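Local atomic coordinates of argonaute protein (PDB entry 5I4A), a protein that uses short RNA guides with a 5'-hydroxyl end to bind complementary target DNA or RNA and cleave the target, with a possible role in defence against mobile genetic elements. Residues 541-546 against 582-587; 547-552 against 568-573. All coordinates share one frame; numbering follows the deposited sequence.

In the fold
Both contacts lie in the PIWI domain, which has an RNase H fold, and their centres are about 11 Å apart. In contact 1, strand 539-546 pairs with strand 582-589 in a mixed sheet. The chain leaves the first strand through loop 547-552, continues through strands 560-565 and 568-571, and returns with 582-589. Contact 2 therefore falls between the two segments of contact 1 along the chain. Strand 568-571 is the neighbour of 582-589 in the same sheet. E583 OE2 of contact 1 probably hydrogen-bonds T549 OG1 of contact 2, at 2.6 Å. The two contacts thus tie the sheet near the active site to a loop that reaches the bound RNA.

Contact 1 (541-546 against 582-587)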
loop_
_atom_site.group_PDB
_atom_site.type_symbol
_atom_site.label_atom_id
_atom_site.label_comp_id
_atom_site.label_asym_id
_atom_site.label_seq_id
_atom_site.Cartn_x
_atom_site.Cartn_y
_atom_site.Cartn_z
ATOM N N THR A 541 6.208 16.996 14.095
ATOM C CA THR A 541 7.213 16.224 13.382
ATOM C C THR A 541 6.648 15.849 12.020
ATOM O O THR A 541 5.460 15.539 11.897
ATOM C CB THR A 541 7.624 14.965 14.158
ATOM O OG1 THR A 541 8.502 14.171 13.350
ATOM C CG2 THR A 541 6.399 14.137 14.542
ATOM N N LEU A 542 7.500 15.894 11.001
ATOM C CA LEU A 542 7.118 15.559 9.634
ATOM C C LEU A 542 7.741 14.220 9.273
ATOM O O LEU A 542 8.965 14.063 9.335
ATOM C CB LEU A 542 7.558 16.648 8.658
ATOM C CG LEU A 542 6.890 17.993 8.935
ATOM C CD1 LEU A 542 7.142 18.978 7.803
ATOM C CD2 LEU A 542 5.404 17.776 9.160
ATOM N N VAL A 543 6.898 13.261 8.898
ATOM C CA VAL A 543 7.306 11.874 8.724
ATOM C C VAL A 543 6.903 11.410 7.333
ATOM O O VAL A 543 5.748 11.578 6.925
ATOM C CB VAL A 543 6.682 10.964 9.798
ATOM C CG1 VAL A 543 7.140 9.537 9.601
ATOM C CG2 VAL A 543 7.033 11.461 11.194
ATOM N N GLU A 544 7.852 10.823 6.609
ATOM C CA GLU A 544 7.590 10.211 5.314
ATOM C C GLU A 544 7.558 8.699 5.492
ATOM O O GLU A 544 8.512 8.110 6.013
ATOM C CB GLU A 544 8.651 10.607 4.289
ATOM C CG GLU A 544 8.645 12.080 3.936
ATOM C CD GLU A 544 9.710 12.435 2.918
ATOM O OE1 GLU A 544 10.656 11.638 2.743
ATOM O OE2 GLU A 544 9.593 13.508 2.287
ATOM N N VAL A 545 6.461 8.080 5.065
ATOM C CA VAL A 545 6.251 6.645 5.196
ATOM C C VAL A 545 6.199 6.036 3.802
ATOM O O VAL A 545 5.422 6.482 2.951
ATOM C CB VAL A 545 4.965 6.334 5.981
ATOM C CG1 VAL A 545 4.766 4.839 6.106
ATOM C CG2 VAL A 545 5.010 6.985 7.356
ATOM N N ASN A 546 7.023 5.019 3.572
ATOM C CA ASN A 546 7.080 4.318 2.291
ATOM C C ASN A 546 6.698 2.863 2.537
ATOM O O ASN A 546 7.523 2.061 2.985
ATOM C CB ASN A 546 8.466 4.438 1.659
ATOM C CG ASN A 546 8.543 3.789 0.284
ATOM O OD1 ASN A 546 7.537 3.335 -0.261
ATOM N ND2 ASN A 546 9.742 3.750 -0.285
ATOM N N VAL A 582 8.329 -1.270 5.825
ATOM C CA VAL A 582 7.740 0.062 5.804
ATOM C C VAL A 582 8.810 1.047 6.250
ATOM O O VAL A 582 9.281 0.979 7.392
ATOM C CB VAL A 582 6.498 0.167 6.706
ATOM C CG1 VAL A 582 6.003 1.598 6.744
ATOM C CG2 VAL A 582 5.402 -0.765 6.216
ATOM N N GLU A 583 9.194 1.949 5.354
ATOM C CA GLU A 583 10.227 2.934 5.643
ATOM C C GLU A 583 9.628 4.146 6.339
ATOM O O GLU A 583 8.550 4.620 5.972
ATOM C CB GLU A 583 10.932 3.370 4.359
ATOM C CG GLU A 583 12.408 3.050 4.330
ATOM C CD GLU A 583 13.093 3.585 3.092
ATOM O OE1 GLU A 583 13.467 4.777 3.089
ATOM O OE2 GLU A 583 13.250 2.813 2.120
ATOM N N VAL A 584 10.335 4.646 7.348
ATOM C CA VAL A 584 9.907 5.796 8.133
ATOM C C VAL A 584 11.065 6.783 8.174
ATOM O O VAL A 584 12.154 6.443 8.653
ATOM C CB VAL A 584 9.486 5.395 9.558
ATOM C CG1 VAL A 584 8.849 6.563 10.276
ATOM C CG2 VAL A 584 8.541 4.202 9.527
ATOM N N LYS A 585 10.837 7.997 7.675
ATOM C CA LYS A 585 11.876 9.020 7.603
ATOM C C LYS A 585 11.393 10.281 8.302
ATOM O O LYS A 585 10.408 10.889 7.875
ATOM C CB LYS A 585 12.246 9.333 6.152
ATOM C CG LYS A 585 13.268 10.451 6.012
ATOM C CD LYS A 585 13.471 10.865 4.565
ATOM C CE LYS A 585 14.589 11.879 4.457
ATOM N NZ LYS A 585 14.441 12.966 5.472
ATOM N N ILE A 586 12.098 10.686 9.357
ATOM C CA ILE A 586 11.780 11.919 10.078
ATOM C C ILE A 586 12.328 13.082 9.255
ATOM O O ILE A 586 13.513 13.404 9.331
ATOM C CB ILE A 586 12.352 11.916 11.497
ATOM C CG1 ILE A 586 12.025 10.601 12.210
ATOM C CG2 ILE A 586 11.800 13.095 12.289
ATOM C CD1 ILE A 586 10.550 10.408 12.493
ATOM N N LEU A 587 11.466 13.715 8.460
ATOM C CA LEU A 587 11.891 14.875 7.683
ATOM C C LEU A 587 12.239 16.045 8.591
ATOM O O LEU A 587 13.294 16.674 8.439
ATOM C CB LEU A 587 10.796 15.276 6.694
ATOM C CG LEU A 587 10.990 14.889 5.230
ATOM C CD1 LEU A 587 10.013 15.653 4.357
ATOM C CD2 LEU A 587 12.417 15.155 4.786
#
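The carboxylate of E544 has the side chain of L587 over one face. L587 CG stands almost straight above E544 CD, at 3.6 Å. The methylene K585 CD comes in obliquely on the same side, 3.4 Å from E544 OE1. The chain of E544 is extended beyond CG, which carries the carboxylate out under the L587 side chain, the two crossing at a slant. E544 OE2 also accepts a hydrogen bond from the backbone N of F522, in a neighbouring loop.

Beneath these side chains the two strands pair antiparallel. E544 and K585 form a hydrogen-bonded pair, and both bonds, E544 N to K585 O and K585 N to E544 O, measure 2.9 Å. N546 and E583 form the next such pair, with their CB atoms 3.8 Å apart. The bond from L587 N to L542 O is weak because it is strongly bent, with 128° at the hydrogen.

V543, V545, V584 and I586 point to the other side of the sheet. V543 CG1 meets V584 CG1 at 3.5 Å, a tight carbon contact. Each valine puts CG1 anti to its backbone N, chi1 -179° and -171°, so these branches meet across the strands. V545 CG1 packs on V582 CG1 in the same way. Helix 595-605 covers part of this face through I595, I599 and I602.

The sheet is thus two-sided here, with an aliphatic face against the helix and a face carrying charged groups. V545 lies about 6 Å, side chain to side chain, from D519, an inferred active-site residue. K585 NZ is 4.9 Å from E544 OE1. That is too far for a salt bridge, but close enough that its charge, with the N-H of F522, would probably favour the ionised form of E544.

Contact 2 (547-552 against 568-573); sequences KNTNIN and TYIYYP
I551 overlaps the end of I570. The methyl I570 CD1 rests against three carbons of I551: CB, CG2 and CD1. The closest approach of the two delta methyls, I551 CD1 to I570 CD1, is 3.6 Å. I570 holds its CG1 branch extended, with chi2 at 179°, and so reaches across to the loop. T549 adds a looser contact, its CG2 lying 4.3 Å from I570 CG2. L564 of strand 560-565 touches both isoleucines.

The second link is polar. Y572 OH donates a hydrogen bond to I551 O at 2.7 Å. The hydroxyl approaches from well above the carbonyl plane, 54° out of it, while I551 O lies at the edge of the tyrosine ring.

This contact holds the loop that follows strand 539-546 in the RNase H-type sheet against segment 568-573, which begins in another strand of that sheet. Inside the loop, I551 N makes a weak bond to T549 OG1, whose stronger partner is E583 on strand 582-589.

N552 approaches the same tyrosine obliquely, its amide and the ring being 43° apart. Its OD1 is 3.7 Å from Y572 CE2, while its ND2 bonds Q579 O. The loop also reaches beyond the PIWI domain. N550 ND2 bonds K134 O and S147 OG in linker L1, and N552 N bonds N7 OD1 in the N-terminal domain. At the other end of the loop, N548 packs on a phosphate of the bound RNA.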
loop_
_atom_site.group_PDB
_atom_site.type_symbol
_atom_site.label_atom_id
_atom_site.label_comp_id
_atom_site.label_asym_id
_atom_site.label_seq_id
_atom_site.Cartn_x
_atom_site.Cartn_y
_atom_site.Cartn_z
ATOM N N LYS A 547 5.444 2.522 2.237
ATOM C CA LYS A 547 4.983 1.147 2.373
ATOM C C LYS A 547 5.591 0.223 1.328
ATOM O O LYS A 547 5.425 -0.996 1.431
ATOM C CB LYS A 547 3.459 1.097 2.275
ATOM C CG LYS A 547 2.930 1.298 0.866
ATOM C CD LYS A 547 1.841 2.355 0.833
ATOM C CE LYS A 547 1.101 2.348 -0.494
ATOM N NZ LYS A 547 -0.034 3.307 -0.477
ATOM N N ASN A 548 6.287 0.768 0.330
ATOM C CA ASN A 548 6.845 -0.008 -0.769
ATOM C C ASN A 548 8.370 0.010 -0.774
ATOM O O ASN A 548 8.986 0.027 -1.842
ATOM C CB ASN A 548 6.315 0.509 -2.106
ATOM C CG ASN A 548 4.805 0.432 -2.207
ATOM O OD1 ASN A 548 4.196 -0.556 -1.797
ATOM N ND2 ASN A 548 4.192 1.478 -2.748
ATOM N N THR A 549 8.998 0.011 0.400
ATOM C CA THR A 549 10.453 0.045 0.443
ATOM C C THR A 549 11.027 -1.245 -0.132
ATOM O O THR A 549 10.464 -2.333 0.041
ATOM C CB THR A 549 10.964 0.266 1.870
ATOM O OG1 THR A 549 12.390 0.405 1.851
ATOM C CG2 THR A 549 10.600 -0.895 2.767
ATOM N N ASN A 550 12.143 -1.110 -0.842
ATOM C CA ASN A 550 12.804 -2.230 -1.496
ATOM C C ASN A 550 13.869 -2.877 -0.618
ATOM O O ASN A 550 14.462 -3.884 -1.021
ATOM C CB ASN A 550 13.436 -1.756 -2.810
ATOM C CG ASN A 550 13.667 -2.885 -3.788
ATOM O OD1 ASN A 550 12.768 -3.676 -4.060
ATOM N ND2 ASN A 550 14.881 -2.970 -4.319
ATOM N N ILE A 551 14.124 -2.327 0.564
ATOM C CA ILE A 551 15.148 -2.860 1.456
ATOM C C ILE A 551 14.581 -4.059 2.200
ATOM O O ILE A 551 13.531 -3.964 2.850
ATOM C CB ILE A 551 15.632 -1.777 2.431
ATOM C CG1 ILE A 551 16.237 -0.605 1.655
ATOM C CG2 ILE A 551 16.630 -2.361 3.426
ATOM C CD1 ILE A 551 16.452 0.643 2.486
ATOM N N ASN A 552 15.271 -5.189 2.112
ATOM C CA ASN A 552 14.757 -6.420 2.694
ATOM C C ASN A 552 15.937 -7.329 3.025
ATOM O O ASN A 552 17.085 -6.877 3.089
ATOM C CB ASN A 552 13.741 -7.067 1.738
ATOM C CG ASN A 552 12.590 -7.719 2.470
ATOM O OD1 ASN A 552 12.766 -8.271 3.556
ATOM N ND2 ASN A 552 11.401 -7.650 1.886
ATOM N N THR A 568 16.255 7.788 9.531
ATOM C CA THR A 568 15.576 6.851 8.643
ATOM C C THR A 568 15.547 5.472 9.281
ATOM O O THR A 568 16.601 4.913 9.603
ATOM C CB THR A 568 16.263 6.796 7.276
ATOM O OG1 THR A 568 16.681 8.116 6.908
ATOM C CG2 THR A 568 15.299 6.283 6.220
ATOM N N TYR A 569 14.344 4.926 9.452
ATOM C CA TYR A 569 14.147 3.595 10.008
ATOM C C TYR A 569 13.264 2.776 9.077
ATOM O O TYR A 569 12.572 3.310 8.206
ATOM C CB TYR A 569 13.498 3.641 11.400
ATOM C CG TYR A 569 14.367 4.203 12.503
ATOM C CD1 TYR A 569 14.679 5.554 12.545
ATOM C CD2 TYR A 569 14.851 3.386 13.518
ATOM C CE1 TYR A 569 15.463 6.075 13.556
ATOM C CE2 TYR A 569 15.636 3.900 14.537
ATOM C CZ TYR A 569 15.937 5.245 14.549
ATOM O OH TYR A 569 16.715 5.761 15.559
ATOM N N ILE A 570 13.294 1.461 9.279
ATOM C CA ILE A 570 12.412 0.528 8.588
ATOM C C ILE A 570 11.845 -0.426 9.621
ATOM O O ILE A 570 12.599 -1.021 10.398
ATOM C CB ILE A 570 13.142 -0.272 7.493
ATOM C CG1 ILE A 570 13.874 0.652 6.533
ATOM C CG2 ILE A 570 12.160 -1.147 6.724
ATOM C CD1 ILE A 570 14.620 -0.099 5.465
ATOM N N TYR A 571 10.526 -0.581 9.631
ATOM C CA TYR A 571 9.907 -1.633 10.419
ATOM C C TYR A 571 9.244 -2.639 9.491
ATOM O O TYR A 571 8.787 -2.300 8.394
ATOM C CB TYR A 571 8.903 -1.074 11.440
ATOM C CG TYR A 571 7.580 -0.579 10.894
ATOM C CD1 TYR A 571 6.540 -1.462 10.625
ATOM C CD2 TYR A 571 7.353 0.777 10.699
ATOM C CE1 TYR A 571 5.323 -1.011 10.143
ATOM C CE2 TYR A 571 6.138 1.236 10.222
ATOM C CZ TYR A 571 5.128 0.339 9.943
ATOM O OH TYR A 571 3.918 0.790 9.467
ATOM N N TYR A 572 9.229 -3.891 9.935
ATOM C CA TYR A 572 8.606 -4.986 9.196
ATOM C C TYR A 572 7.463 -5.516 10.046
ATOM O O TYR A 572 7.699 -6.273 11.004
ATOM C CB TYR A 572 9.621 -6.086 8.887
ATOM C CG TYR A 572 10.741 -5.631 7.971
ATOM C CD1 TYR A 572 11.806 -4.884 8.459
ATOM C CD2 TYR A 572 10.732 -5.950 6.617
ATOM C CE1 TYR A 572 12.825 -4.463 7.628
ATOM C CE2 TYR A 572 11.746 -5.533 5.776
ATOM C CZ TYR A 572 12.793 -4.790 6.288
ATOM O OH TYR A 572 13.809 -4.371 5.459
ATOM N N PRO A 573 6.221 -5.137 9.757
ATOM C CA PRO A 573 5.108 -5.527 10.627
ATOM C C PRO A 573 4.822 -7.017 10.537
ATOM O O PRO A 573 5.155 -7.688 9.557
ATOM C CB PRO A 573 3.933 -4.704 10.089
ATOM C CG PRO A 573 4.275 -4.480 8.646
ATOM C CD PRO A 573 5.772 -4.352 8.593
#